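Hypothetical protein TM1010 (Thermotoga maritima, PDB 2F4P) is of unknown function but belongs to the cupin superfamily of beta-barrel proteins and is found as a two-chain assembly. Local coordinates at residues 48-53 and 116-121. Numbering follows the deposited sequence. Where two conformers were deposited one is given.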
ATOM      1  N   THR A  48       2.142  -8.868   7.433  1.00 35.72           N
ATOM      2  CA  THR A  48       2.364  -7.558   6.835  1.00 36.17           C
ATOM      3  C   THR A  48       1.520  -6.535   7.596  1.00 37.94           C
ATOM      4  O   THR A  48       0.373  -6.808   7.924  1.00 36.25           O
ATOM      5  CB  THR A  48       1.862  -7.575   5.370  1.00 34.50           C
ATOM      6  OG1 THR A  48       2.428  -8.684   4.678  1.00 37.19           O
ATOM      7  CG2 THR A  48       2.189  -6.302   4.626  1.00 35.42           C
ATOM      8  N   GLN A  49       2.077  -5.363   7.890  1.00 36.82           N
ATOM      9  CA  GLN A  49       1.273  -4.275   8.392  1.00 34.97           C
ATOM     10  C   GLN A  49       1.316  -3.139   7.400  1.00 36.53           C
ATOM     11  O   GLN A  49       2.273  -3.012   6.645  1.00 36.28           O
ATOM     12  CB  GLN A  49       1.775  -3.842   9.745  1.00 36.97           C
ATOM     13  CG  GLN A  49       1.438  -4.825  10.807  1.00 38.09           C
ATOM     14  CD  GLN A  49       1.926  -4.382  12.149  1.00 53.07           C
ATOM     15  OE1 GLN A  49       3.031  -3.845  12.276  1.00 59.43           O
ATOM     16  NE2 GLN A  49       1.107  -4.595  13.172  1.00 51.02           N
ATOM     17  N   VAL A  50       0.239  -2.355   7.366  1.00 35.34           N
ATOM     18  CA  VAL A  50       0.108  -1.233   6.429  1.00 36.25           C
ATOM     19  C   VAL A  50      -0.414  -0.012   7.213  1.00 37.46           C
ATOM     20  O   VAL A  50      -1.306  -0.118   8.069  1.00 36.68           O
ATOM     21  CB  VAL A  50      -0.844  -1.564   5.248  1.00 34.77           C
ATOM     22  CG1 VAL A  50      -0.860  -0.442   4.228  1.00 37.77           C
ATOM     23  CG2 VAL A  50      -0.454  -2.875   4.574  1.00 37.17           C
ATOM     24  N   TYR A  51       0.178   1.141   6.928  1.00 36.97           N
ATOM     25  CA  TYR A  51      -0.201   2.370   7.611  0.50 36.83           C
ATOM     26  C   TYR A  51      -0.104   3.537   6.657  1.00 35.81           C
ATOM     27  O   TYR A  51       0.501   3.443   5.598  1.00 36.07           O
ATOM     28  CB  TYR A  51       0.662   2.597   8.858  0.50 37.80           C
ATOM     29  CG  TYR A  51       2.032   2.031   8.679  0.50 38.27           C
ATOM     30  CD1 TYR A  51       2.288   0.678   8.921  0.50 32.59           C
ATOM     31  CD2 TYR A  51       3.065   2.831   8.222  0.50 41.60           C
ATOM     32  CE1 TYR A  51       3.538   0.143   8.702  0.50 34.03           C
ATOM     33  CE2 TYR A  51       4.327   2.308   8.018  0.50 43.43           C
ATOM     34  CZ  TYR A  51       4.558   0.974   8.257  0.50 39.17           C
ATOM     35  OH  TYR A  51       5.817   0.502   8.035  0.50 36.30           O
ATOM     36  N   ASP A  52      -0.761   4.615   7.047  1.00 36.61           N
ATOM     37  CA  ASP A  52      -0.789   5.855   6.281  1.00 38.17           C
ATOM     38  C   ASP A  52      -0.260   6.909   7.222  1.00 38.17           C
ATOM     39  O   ASP A  52      -0.750   7.000   8.362  1.00 36.96           O
ATOM     40  CB  ASP A  52      -2.227   6.180   5.887  1.00 41.10           C
ATOM     41  CG  ASP A  52      -2.310   7.212   4.774  1.00 46.89           C
ATOM     42  OD1 ASP A  52      -1.430   7.239   3.886  1.00 51.82           O
ATOM     43  OD2 ASP A  52      -3.274   7.987   4.773  1.00 64.99           O
ATOM     44  N   VAL A  53       0.741   7.676   6.778  1.00 37.14           N
ATOM     45  CA  VAL A  53       1.477   8.619   7.638  0.50 35.42           C
ATOM     46  C   VAL A  53       1.493  10.026   7.025  1.00 36.50           C
ATOM     47  O   VAL A  53       1.761  10.177   5.824  1.00 36.85           O
ATOM     48  CB  VAL A  53       2.956   8.199   7.835  0.50 35.70           C
ATOM     49  CG1 VAL A  53       3.613   8.971   9.032  0.50 29.85           C
ATOM     50  CG2 VAL A  53       3.082   6.698   8.014  0.50 37.66           C
ATOM     51  N   VAL A 116       3.151  12.785   2.755  1.00 36.62           N
ATOM     52  CA  VAL A 116       2.157  11.771   3.061  1.00 36.26           C
ATOM     53  C   VAL A 116       2.524  10.527   2.298  1.00 38.72           C
ATOM     54  O   VAL A 116       2.792  10.586   1.081  1.00 37.14           O
ATOM     55  CB  VAL A 116       0.736  12.190   2.642  1.00 36.97           C
ATOM     56  CG1 VAL A 116      -0.313  11.136   3.107  1.00 38.01           C
ATOM     57  CG2 VAL A 116       0.423  13.595   3.179  1.00 42.61           C
ATOM     58  N   HIS A 117       2.527   9.400   3.001  1.00 35.94           N
ATOM     59  CA  HIS A 117       2.818   8.152   2.350  1.00 38.15           C
ATOM     60  C   HIS A 117       2.124   6.967   3.027  1.00 38.15           C
ATOM     61  O   HIS A 117       1.776   7.024   4.216  1.00 38.26           O
ATOM     62  CB  HIS A 117       4.344   7.935   2.246  1.00 39.70           C
ATOM     63  CG  HIS A 117       4.992   7.504   3.515  1.00 42.11           C
ATOM     64  ND1 HIS A 117       4.960   6.201   3.955  1.00 39.44           N
ATOM     65  CD2 HIS A 117       5.713   8.196   4.430  1.00 49.91           C
ATOM     66  CE1 HIS A 117       5.597   6.116   5.109  1.00 50.99           C
ATOM     67  NE2 HIS A 117       6.079   7.309   5.411  1.00 51.39           N
ATOM     68  N   ILE A 118       1.913   5.916   2.232  1.00 38.22           N
ATOM     69  CA  ILE A 118       1.555   4.608   2.729  1.00 36.79           C
ATOM     70  C   ILE A 118       2.853   3.894   3.075  1.00 37.05           C
ATOM     71  O   ILE A 118       3.864   4.025   2.368  1.00 36.68           O
ATOM     72  CB  ILE A 118       0.746   3.804   1.672  1.00 39.52           C
ATOM     73  CG1 ILE A 118      -0.620   4.479   1.418  1.00 34.38           C
ATOM     74  CG2 ILE A 118       0.526   2.349   2.126  1.00 38.91           C
ATOM     75  CD1 ILE A 118      -1.211   4.190   0.062  1.00 41.52           C
ATOM     76  N   GLY A 119       2.865   3.199   4.206  1.00 34.94           N
ATOM     77  CA  GLY A 119       3.999   2.351   4.561  1.00 35.47           C
ATOM     78  C   GLY A 119       3.549   0.915   4.684  1.00 36.32           C
ATOM     79  O   GLY A 119       2.451   0.657   5.193  1.00 37.09           O
ATOM     80  N   ILE A 120       4.379  -0.013   4.194  1.00 36.05           N
ATOM     81  CA  ILE A 120       4.110  -1.437   4.299  1.00 38.02           C
ATOM     82  C   ILE A 120       5.287  -2.059   5.049  1.00 39.86           C
ATOM     83  O   ILE A 120       6.422  -1.998   4.559  1.00 38.49           O
ATOM     84  CB  ILE A 120       3.978  -2.082   2.919  1.00 37.34           C
ATOM     85  CG1 ILE A 120       2.950  -1.333   2.080  1.00 40.58           C
ATOM     86  CG2 ILE A 120       3.584  -3.540   3.042  1.00 38.85           C
ATOM     87  CD1 ILE A 120       2.915  -1.712   0.633  1.00 41.20           C
ATOM     88  N   SER A 121       5.036  -2.582   6.244  1.00 38.00           N
ATOM     89  CA  SER A 121       6.043  -3.366   6.964  1.00 36.99           C
ATOM     90  C   SER A 121       5.880  -4.833   6.522  1.00 37.21           C
ATOM     91  O   SER A 121       4.883  -5.475   6.829  1.00 36.24           O
ATOM     92  CB  SER A 121       5.867  -3.251   8.473  1.00 38.66           C
ATOM     93  OG  SER A 121       5.996  -1.927   8.905  1.00 42.54           O
TER
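The ring of Tyr-51 lies flat across the backbone of Gly-119, the residue it is paired with, and the Gly-119 carbonyl O sits 3.5 Å from the ring plane, over its centre. In the modelled conformer, chi1 of 31° lays the ring over the neighbouring strand, its CE2 3.5 Å from Gly-119 CA, where the glycine has no side chain. The phenol thereby reaches along the strand to Ser-121, whose OG lies in the ring plane at the edge and hydrogen-bonds Tyr-51 OH at 2.6 Å; Gln-70 NE2 gives this hydroxyl a second partner. On the same face, Val-53 and His-117 run side by side, with the valine CB over one face of the imidazole and its CG2 3.9 Å from His-117 CE1. A nearly straight bond of 2.9 Å from His-117 ND1 to the carbonyl O of Ile-118 fixes the rotation of that ring, although the donor stands above the carbonyl plane; His-107 meets the imidazole from elsewhere in the chain. The other face carries Val-50, Asp-52, Ile-118 and Ile-120: Val-50 CG1 approaches Ile-118 CG2 at 3.8 Å, and Thr-48 CG2, at the strand end, presses on Ile-120 CG2 at a tight 3.5 Å. Ile-118 and Ile-120 each pack there on their counterparts in the second subunit. Between the two layers of side chains, six backbone hydrogen bonds join Gln-49, Tyr-51 and Val-53 to Ser-121, Gly-119 and His-117 in turn. The Tyr-51, Val-53 and His-117 face, near a bound unknown ligand, is consistent with the interior of a cupin beta-barrel.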